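Long-range contacts in UPF0141 protein yjdB (Campylobacter jejuni subsp. jejuni HB93-13, PDB 4TN0), which probably transfers phosphoethanolamine groups to cell-envelope acceptors in the periplasm, as a zinc-dependent transferase of the alkaline phosphatase-like family required for polymyxin resistance and motility: residues 27-33 against 193-197; 98-102 against 142-148; 128-132 against 151-155. One frame throughout, in Å; residues are numbered along the deposited sequence.

Contact 1 of 3, residues 27-33 against 193-197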
loop_
_atom_site.group_PDB
_atom_site.type_symbol
_atom_site.label_atom_id
_atom_site.label_comp_id
_atom_site.label_asym_id
_atom_site.label_seq_id
_atom_site.Cartn_x
_atom_site.Cartn_y
_atom_site.Cartn_z
ATOM N N THR A 27 7.470 -3.065 4.070
ATOM C CA THR A 27 8.645 -2.649 4.843
ATOM C C THR A 27 9.095 -1.191 4.555
ATOM O O THR A 27 9.997 -0.637 5.211
ATOM C CB THR A 27 9.806 -3.690 4.599
ATOM O OG1 THR A 27 9.373 -4.996 5.032
ATOM C CG2 THR A 27 11.082 -3.325 5.311
ATOM N N ALA A 28 8.449 -0.546 3.590
ATOM C CA ALA A 28 8.787 0.849 3.297
ATOM C C ALA A 28 8.366 1.789 4.441
ATOM O O ALA A 28 7.237 1.713 4.949
ATOM C CB ALA A 28 8.148 1.288 1.993
ATOM N N ARG A 29 9.272 2.696 4.803
ATOM C CA ARG A 29 9.047 3.606 5.891
ATOM C C ARG A 29 9.054 5.008 5.321
ATOM O O ARG A 29 9.808 5.295 4.395
ATOM C CB ARG A 29 10.125 3.456 6.973
ATOM C CG ARG A 29 11.455 4.153 6.691
ATOM C CD ARG A 29 12.544 3.693 7.666
ATOM N NE ARG A 29 13.703 4.580 7.630
ATOM C CZ ARG A 29 14.759 4.482 8.438
ATOM N NH1 ARG A 29 14.820 3.523 9.350
ATOM N NH2 ARG A 29 15.754 5.348 8.338
ATOM N N ALA A 30 8.209 5.871 5.890
ATOM C CA ALA A 30 7.961 7.220 5.377
ATOM C C ALA A 30 9.186 8.130 5.435
ATOM O O ALA A 30 9.374 8.968 4.552
ATOM C CB ALA A 30 6.791 7.865 6.147
ATOM N N ALA A 31 9.985 7.994 6.497
ATOM C CA ALA A 31 11.140 8.862 6.757
ATOM C C ALA A 31 12.145 8.884 5.603
ATOM O O ALA A 31 13.030 9.736 5.563
ATOM C CB ALA A 31 11.844 8.440 8.049
ATOM N N ASN A 32 12.050 7.921 4.693
ATOM C CA ASN A 32 13.000 7.857 3.578
ATOM C C ASN A 32 12.324 8.155 2.243
ATOM O O ASN A 32 12.773 7.723 1.193
ATOM C CB ASN A 32 13.693 6.500 3.520
ATOM C CG ASN A 32 14.716 6.317 4.623
ATOM O OD1 ASN A 32 14.433 6.537 5.799
ATOM N ND2 ASN A 32 15.910 5.910 4.247
ATOM N N TYR A 33 11.210 8.866 2.306
ATOM C CA TYR A 33 10.520 9.325 1.112
ATOM C C TYR A 33 10.892 10.789 0.832
ATOM O O TYR A 33 10.780 11.656 1.705
ATOM C CB TYR A 33 9.004 9.116 1.264
ATOM C CG TYR A 33 8.613 7.716 0.854
ATOM C CD1 TYR A 33 9.057 6.613 1.580
ATOM C CD2 TYR A 33 7.836 7.487 -0.289
ATOM C CE1 TYR A 33 8.738 5.320 1.190
ATOM C CE2 TYR A 33 7.501 6.195 -0.688
ATOM C CZ TYR A 33 7.970 5.115 0.054
ATOM O OH TYR A 33 7.660 3.831 -0.314
ATOM N N TYR A 193 18.628 0.299 1.086
ATOM C CA TYR A 193 17.233 0.412 1.478
ATOM C C TYR A 193 16.517 1.404 0.567
ATOM O O TYR A 193 15.379 1.153 0.147
ATOM C CB TYR A 193 17.112 0.814 2.970
ATOM C CG TYR A 193 15.674 0.941 3.450
ATOM C CD1 TYR A 193 14.909 -0.194 3.717
ATOM C CD2 TYR A 193 15.086 2.194 3.645
ATOM C CE1 TYR A 193 13.582 -0.092 4.138
ATOM C CE2 TYR A 193 13.766 2.308 4.084
ATOM C CZ TYR A 193 13.026 1.161 4.331
ATOM O OH TYR A 193 11.728 1.262 4.760
ATOM N N ASP A 194 17.190 2.516 0.272
ATOM C CA ASP A 194 16.651 3.566 -0.585
ATOM C C ASP A 194 16.482 3.131 -2.047
ATOM O O ASP A 194 15.518 3.536 -2.734
ATOM C CB ASP A 194 17.537 4.799 -0.512
ATOM C CG ASP A 194 17.355 5.555 0.779
ATOM O OD1 ASP A 194 16.408 5.218 1.520
ATOM O OD2 ASP A 194 18.113 6.506 1.041
ATOM N N ASN A 195 17.411 2.304 -2.517
ATOM C CA ASN A 195 17.277 1.712 -3.844
ATOM C C ASN A 195 15.984 0.926 -3.961
ATOM O O ASN A 195 15.317 0.998 -4.987
ATOM C CB ASN A 195 18.450 0.786 -4.166
ATOM C CG ASN A 195 19.722 1.529 -4.455
ATOM O OD1 ASN A 195 19.709 2.722 -4.756
ATOM N ND2 ASN A 195 20.844 0.824 -4.352
ATOM N N THR A 196 15.637 0.170 -2.920
ATOM C CA THR A 196 14.413 -0.616 -2.949
ATOM C C THR A 196 13.198 0.301 -3.041
ATOM O O THR A 196 12.205 -0.044 -3.669
ATOM C CB THR A 196 14.257 -1.525 -1.703
ATOM O OG1 THR A 196 13.991 -0.726 -0.534
ATOM C CG2 THR A 196 15.486 -2.313 -1.485
ATOM N N LEU A 197 13.288 1.469 -2.412
ATOM C CA LEU A 197 12.206 2.454 -2.463
ATOM C C LEU A 197 12.085 3.054 -3.870
ATOM O O LEU A 197 10.975 3.271 -4.377
ATOM C CB LEU A 197 12.448 3.560 -1.432
ATOM C CG LEU A 197 12.401 3.186 0.065
ATOM C CD1 LEU A 197 12.693 4.378 0.950
ATOM C CD2 LEU A 197 11.052 2.573 0.447
#
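Y193 reaches from helix 186-211 into the loop 27-33, and its phenol oxygen meets the loop backbone at two points. OH donates to the carbonyl oxygen of T27 at 2.6 Å, with that oxygen lying in the plane of the ring, at its edge. The same OH receives the backbone N-H of R29, but that bond is weak, bent to 119° at the hydrogen. With CG anti to the backbone N (chi1 -180°), the Y193 ring extends away from the helix and its hydroxyl meets the backbone on both flanks of A28. CG and CD of R29 pass by CE2 of the ring, the guanidinium plane steeply inclined to it.

One turn further along, L197 supplies the apolar half. Its CD2 sits 3.5 Å from CB of A28 and also touches CE1 of Y33, while CD1 packs on CB of N32. The loop follows the first core strand, 18-24, of the alkaline phosphatase-like fold, just past the zinc ligand E26; the side chain of T27 comes within about 4 Å of the zinc ion, and its backbone N bonds to the ligand D226. The helix thus packs against the loop that leads away from the metal site.

N32 joins R29 to D194 through the two ends of its amide. Its ND2 gives a nearly straight bond (173°) to the syn lone pair of D194 OD1 at 2.9 Å, and its OD1 accepts both NE (2.8 Å) and NH2 of R29, a side-on grip from one face of the amide. These bonds fix the rotation of the amide. Farther out, R29 NH1 forms a salt bridge with E233, D194 OD2 takes bonds from Y38 and N41, and the hydroxyl of Y33 pairs with that of Y223.

Contact 2 of 3, residues 98-102 against 142-148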
loop_
_atom_site.group_PDB
_atom_site.type_symbol
_atom_site.label_atom_id
_atom_site.label_comp_id
_atom_site.label_asym_id
_atom_site.label_seq_id
_atom_site.Cartn_x
_atom_site.Cartn_y
_atom_site.Cartn_z
ATOM N N GLY A 98 -20.619 -6.875 -6.067
ATOM C CA GLY A 98 -20.542 -6.925 -7.516
ATOM C C GLY A 98 -19.346 -6.253 -8.161
ATOM O O GLY A 98 -19.245 -6.234 -9.380
ATOM N N VAL A 99 -18.456 -5.673 -7.362
ATOM C CA VAL A 99 -17.226 -5.079 -7.895
ATOM C C VAL A 99 -16.271 -6.151 -8.428
ATOM O O VAL A 99 -16.134 -7.218 -7.835
ATOM C CB VAL A 99 -16.519 -4.243 -6.828
ATOM C CG1 VAL A 99 -15.358 -3.470 -7.430
ATOM C CG2 VAL A 99 -17.516 -3.303 -6.176
ATOM N N ASP A 100 -15.638 -5.883 -9.569
ATOM C CA ASP A 100 -14.612 -6.788 -10.109
ATOM C C ASP A 100 -13.310 -6.670 -9.282
ATOM O O ASP A 100 -12.673 -5.608 -9.239
ATOM C CB ASP A 100 -14.352 -6.485 -11.588
ATOM C CG ASP A 100 -13.457 -7.526 -12.266
ATOM O OD1 ASP A 100 -12.685 -8.244 -11.584
ATOM O OD2 ASP A 100 -13.527 -7.618 -13.507
ATOM N N ALA A 101 -12.952 -7.754 -8.596
ATOM C CA ALA A 101 -11.798 -7.762 -7.701
ATOM C C ALA A 101 -10.714 -8.731 -8.144
ATOM O O ALA A 101 -10.975 -9.918 -8.328
ATOM C CB ALA A 101 -12.246 -8.101 -6.281
ATOM N N ALA A 102 -9.502 -8.218 -8.316
ATOM C CA ALA A 102 -8.324 -9.054 -8.599
ATOM C C ALA A 102 -7.215 -8.802 -7.560
ATOM O O ALA A 102 -6.981 -7.647 -7.153
ATOM C CB ALA A 102 -7.809 -8.807 -10.011
ATOM N N HIS A 142 -9.401 -7.652 -19.692
ATOM C CA HIS A 142 -10.688 -8.196 -19.260
ATOM C C HIS A 142 -11.306 -7.442 -18.078
ATOM O O HIS A 142 -11.728 -8.053 -17.096
ATOM C CB HIS A 142 -10.564 -9.673 -18.893
ATOM C CG HIS A 142 -9.863 -10.504 -19.920
ATOM N ND1 HIS A 142 -8.523 -10.361 -20.216
ATOM C CD2 HIS A 142 -10.318 -11.503 -20.714
ATOM C CE1 HIS A 142 -8.183 -11.236 -21.148
ATOM N NE2 HIS A 142 -9.253 -11.942 -21.465
ATOM N N LEU A 143 -11.403 -6.123 -18.204
ATOM C CA LEU A 143 -12.016 -5.286 -17.176
ATOM C C LEU A 143 -13.550 -5.351 -17.224
ATOM O O LEU A 143 -14.131 -5.747 -18.230
ATOM C CB LEU A 143 -11.562 -3.831 -17.330
ATOM C CG LEU A 143 -10.116 -3.443 -17.037
ATOM C CD1 LEU A 143 -9.985 -1.923 -17.009
ATOM C CD2 LEU A 143 -9.614 -4.054 -15.723
ATOM N N SER A 144 -14.189 -4.975 -16.117
ATOM C CA SER A 144 -15.633 -4.744 -16.057
ATOM C C SER A 144 -15.891 -3.252 -15.900
ATOM O O SER A 144 -15.024 -2.435 -16.227
ATOM C CB SER A 144 -16.280 -5.522 -14.910
ATOM O OG SER A 144 -15.970 -6.902 -14.983
ATOM N N ASP A 145 -17.063 -2.891 -15.385
ATOM C CA ASP A 145 -17.423 -1.479 -15.305
ATOM C C ASP A 145 -16.799 -0.851 -14.066
ATOM O O ASP A 145 -16.396 0.316 -14.093
ATOM C CB ASP A 145 -18.956 -1.287 -15.285
ATOM C CG ASP A 145 -19.661 -1.863 -16.521
ATOM O OD1 ASP A 145 -19.122 -2.777 -17.190
ATOM O OD2 ASP A 145 -20.785 -1.402 -16.810
ATOM N N GLN A 146 -16.704 -1.639 -12.994
ATOM C CA GLN A 146 -16.007 -1.247 -11.760
ATOM C C GLN A 146 -15.017 -2.333 -11.319
ATOM O O GLN A 146 -15.393 -3.499 -11.125
ATOM C CB GLN A 146 -17.008 -0.958 -10.640
ATOM C CG GLN A 146 -17.516 0.475 -10.596
ATOM C CD GLN A 146 -18.829 0.668 -11.329
ATOM O OE1 GLN A 146 -19.609 -0.274 -11.521
ATOM N NE2 GLN A 146 -19.090 1.904 -11.729
ATOM N N ASN A 147 -13.752 -1.946 -11.173
ATOM C CA ASN A 147 -12.685 -2.907 -10.868
ATOM C C ASN A 147 -11.763 -2.458 -9.751
ATOM O O ASN A 147 -11.311 -1.305 -9.745
ATOM C CB ASN A 147 -11.817 -3.155 -12.105
ATOM C CG ASN A 147 -12.625 -3.432 -13.351
ATOM O OD1 ASN A 147 -12.868 -4.588 -13.712
ATOM N ND2 ASN A 147 -13.051 -2.364 -14.019
ATOM N N ILE A 148 -11.441 -3.361 -8.827
ATOM C CA ILE A 148 -10.292 -3.114 -7.953
ATOM C C ILE A 148 -9.271 -4.199 -8.198
ATOM O O ILE A 148 -9.579 -5.398 -8.168
ATOM C CB ILE A 148 -10.649 -3.043 -6.434
ATOM C CG1 ILE A 148 -9.404 -2.649 -5.628
ATOM C CG2 ILE A 148 -11.270 -4.346 -5.932
ATOM C CD1 ILE A 148 -9.655 -2.393 -4.150
#
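D100 and A101 pair in parallel with N147 and I148, the two short strand axes 4.6 Å apart and 20° from alignment. These are the starts of neighbouring strands in the large mixed sheet of the alkaline phosphatase-like fold. D100 brackets the first rung: its N-H goes to Q146 O, and its carbonyl takes I148 N at 2.6 Å. A102 N then bonds to I148 O.

On the face carrying A101 and I148 the contact is apolar. I148 CG2 lies 3.9 Å from A101 CB, and M91 and L94 of helix 90-96 cover this layer; just before the strand, V99 CG1 comes near Q146 O. The D100 and N147 face is polar. With CG anti to the backbone N (chi1 -171°), the D100 carboxylate swings over the 142-148 turn, where K139 forms a salt bridge with OD2. N147 folds back: OD1 takes S144 N on a lone pair, nearly straight, and ND2 returns a bond to S144 O. D100 OD2 and N147 OD1, both acceptors, lie 3.1 Å apart unbonded, probably made tolerable by K139 and the S144 donors. S144 OG meets D100 OD2 on its anti side at 2.9 Å, 23° out of the carboxylate plane.

Contact 3 of 3, residues 128-132 against 151-155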
loop_
_atom_site.group_PDB
_atom_site.type_symbol
_atom_site.label_atom_id
_atom_site.label_comp_id
_atom_site.label_asym_id
_atom_site.label_seq_id
_atom_site.Cartn_x
_atom_site.Cartn_y
_atom_site.Cartn_z
ATOM N N LEU A 128 11.501 -10.301 -8.655
ATOM C CA LEU A 128 11.386 -8.865 -8.890
ATOM C C LEU A 128 9.915 -8.446 -8.952
ATOM O O LEU A 128 9.098 -9.112 -9.587
ATOM C CB LEU A 128 12.100 -8.461 -10.186
ATOM C CG LEU A 128 13.615 -8.182 -10.193
ATOM C CD1 LEU A 128 14.099 -7.606 -8.869
ATOM C CD2 LEU A 128 14.363 -9.464 -10.502
ATOM N N ASP A 129 9.586 -7.341 -8.292
ATOM C CA ASP A 129 8.208 -6.873 -8.229
ATOM C C ASP A 129 7.648 -6.582 -9.624
ATOM O O ASP A 129 6.415 -6.598 -9.814
ATOM C CB ASP A 129 8.097 -5.613 -7.381
ATOM C CG ASP A 129 7.912 -5.894 -5.901
ATOM O OD1 ASP A 129 7.373 -6.971 -5.563
ATOM O OD2 ASP A 129 8.308 -5.011 -5.093
ATOM N N GLU A 130 8.534 -6.319 -10.594
ATOM C CA GLU A 130 8.071 -5.991 -11.940
ATOM C C GLU A 130 7.212 -7.109 -12.542
ATOM O O GLU A 130 6.365 -6.849 -13.391
ATOM C CB GLU A 130 9.257 -5.640 -12.855
ATOM C CG GLU A 130 10.277 -6.739 -13.048
ATOM C CD GLU A 130 11.567 -6.231 -13.692
ATOM O OE1 GLU A 130 11.976 -5.070 -13.430
ATOM O OE2 GLU A 130 12.191 -7.011 -14.445
ATOM N N ASN A 131 7.378 -8.335 -12.060
ATOM C CA ASN A 131 6.586 -9.455 -12.562
ATOM C C ASN A 131 5.088 -9.265 -12.343
ATOM O O ASN A 131 4.278 -9.965 -12.948
ATOM C CB ASN A 131 7.040 -10.777 -11.937
ATOM C CG ASN A 131 8.468 -11.120 -12.299
ATOM O OD1 ASN A 131 9.006 -10.588 -13.267
ATOM N ND2 ASN A 131 9.098 -11.999 -11.521
ATOM N N LEU A 132 4.728 -8.360 -11.442
ATOM C CA LEU A 132 3.329 -8.058 -11.197
ATOM C C LEU A 132 2.728 -7.283 -12.376
ATOM O O LEU A 132 1.511 -7.305 -12.592
ATOM C CB LEU A 132 3.168 -7.279 -9.889
ATOM C CG LEU A 132 3.386 -8.121 -8.627
ATOM C CD1 LEU A 132 3.508 -7.224 -7.410
ATOM C CD2 LEU A 132 2.274 -9.158 -8.431
ATOM N N LEU A 151 -2.244 -5.071 -5.984
ATOM C CA LEU A 151 -0.898 -5.564 -6.184
ATOM C C LEU A 151 -0.180 -5.543 -4.829
ATOM O O LEU A 151 -0.009 -4.470 -4.228
ATOM C CB LEU A 151 -0.152 -4.723 -7.218
ATOM C CG LEU A 151 -0.873 -4.550 -8.562
ATOM C CD1 LEU A 151 -0.078 -3.645 -9.507
ATOM C CD2 LEU A 151 -1.201 -5.887 -9.203
ATOM N N HIS A 152 0.236 -6.726 -4.369
ATOM C CA HIS A 152 0.937 -6.893 -3.091
ATOM C C HIS A 152 2.436 -7.088 -3.368
ATOM O O HIS A 152 2.855 -8.128 -3.896
ATOM C CB HIS A 152 0.370 -8.089 -2.309
ATOM C CG HIS A 152 0.886 -8.215 -0.901
ATOM N ND1 HIS A 152 0.756 -9.373 -0.162
ATOM C CD2 HIS A 152 1.518 -7.330 -0.093
ATOM C CE1 HIS A 152 1.306 -9.207 1.024
ATOM N NE2 HIS A 152 1.771 -7.974 1.094
ATOM N N LEU A 153 3.223 -6.074 -3.014
ATOM C CA LEU A 153 4.657 -6.048 -3.274
ATOM C C LEU A 153 5.507 -6.848 -2.289
ATOM O O LEU A 153 5.144 -7.022 -1.127
ATOM C CB LEU A 153 5.155 -4.606 -3.260
ATOM C CG LEU A 153 4.416 -3.602 -4.139
ATOM C CD1 LEU A 153 5.109 -2.243 -4.041
ATOM C CD2 LEU A 153 4.354 -4.098 -5.576
ATOM N N GLN A 154 6.648 -7.329 -2.767
ATOM C CA GLN A 154 7.734 -7.750 -1.895
ATOM C C GLN A 154 8.441 -6.472 -1.395
ATOM O O GLN A 154 8.990 -6.432 -0.278
ATOM C CB GLN A 154 8.703 -8.679 -2.639
ATOM C CG GLN A 154 9.794 -9.349 -1.797
ATOM C CD GLN A 154 9.302 -10.466 -0.864
ATOM O OE1 GLN A 154 8.152 -10.499 -0.434
ATOM N NE2 GLN A 154 10.205 -11.379 -0.538
ATOM N N GLY A 155 8.412 -5.429 -2.232
ATOM C CA GLY A 155 8.837 -4.100 -1.834
ATOM C C GLY A 155 10.255 -4.053 -1.277
ATOM O O GLY A 155 11.221 -4.286 -1.993
#
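Where strand 146-152 leaves the sheet, the turn at Q154 and G155 is caught by an aspartate from the 3-10 segment 129-132. D129 presents its carboxylate end-on to two consecutive backbone N-H groups. OD1 takes Q154 N at 2.9 Å with an angle of 159° at the hydrogen, and OD2 takes G155 N at 2.9 Å, bent to 145°. Each oxygen uses its syn lone pair, so both bonds fall on the side between the oxygens, and the two-point grip fixes the rotation of the carboxylate. The helical backbone angles of Q154 set the two N-H groups side by side, and the positive phi of G155, which favours glycine, turns the chain after it.

Close to the carboxylate, CB of L153 lies 3.7 Å from OD2 of D129, and CB of Q154 comes alongside OD1. The Q154 amide stands nearly perpendicular to the carboxylate plane and is directed elsewhere, its OE1 accepting from S108 N. A third donor, N106 ND2, also reaches D129 OD1. With three N-H groups on this buried carboxylate, its negative charge is probably well stabilised.

In the alkaline phosphatase-like fold, the loops at the carboxy-terminal ends of the parallel strands build the metal site, and this turn lies on that side: the side chain of H152 is about 7 Å from the zinc ion, with ND1 held by D105. L132 CD1 meets this residue at its carbonyl oxygen.

One 3-10 turn after D129, L132 adds the apolar part. Its CG stands anti to the carbonyl carbon (chi1 -73°), which carries CD1 to CD2 of L153 at 3.7 Å, the two side chains crossing at a slant; CB of L151 is a longer contact. F104 of the neighbouring strand 100-105 also packs on L132 and L151.

In the fold
Contacts 2 and 3 share strand 146-152: contact 2 pairs its start with strand 100-105, and contact 3 catches the turn at its far end. Contact 1 joins helix 186-211, which follows that strand, to the loop after strand 18-24, and touches contact 3 where T196 CB packs on G155 O. All touching residues of contacts 1 and 3 are buried, on the zinc side; contact 2, across the chain's centre from contact 1, is mostly buried but reaches the surface at H142. The chemistry differs: a backbone ladder with a polar fringe in contact 2, a carboxylate gripping main-chain N-H groups in contact 3, and in contact 1 a tyrosine and an amide bridging an arginine and an aspartate.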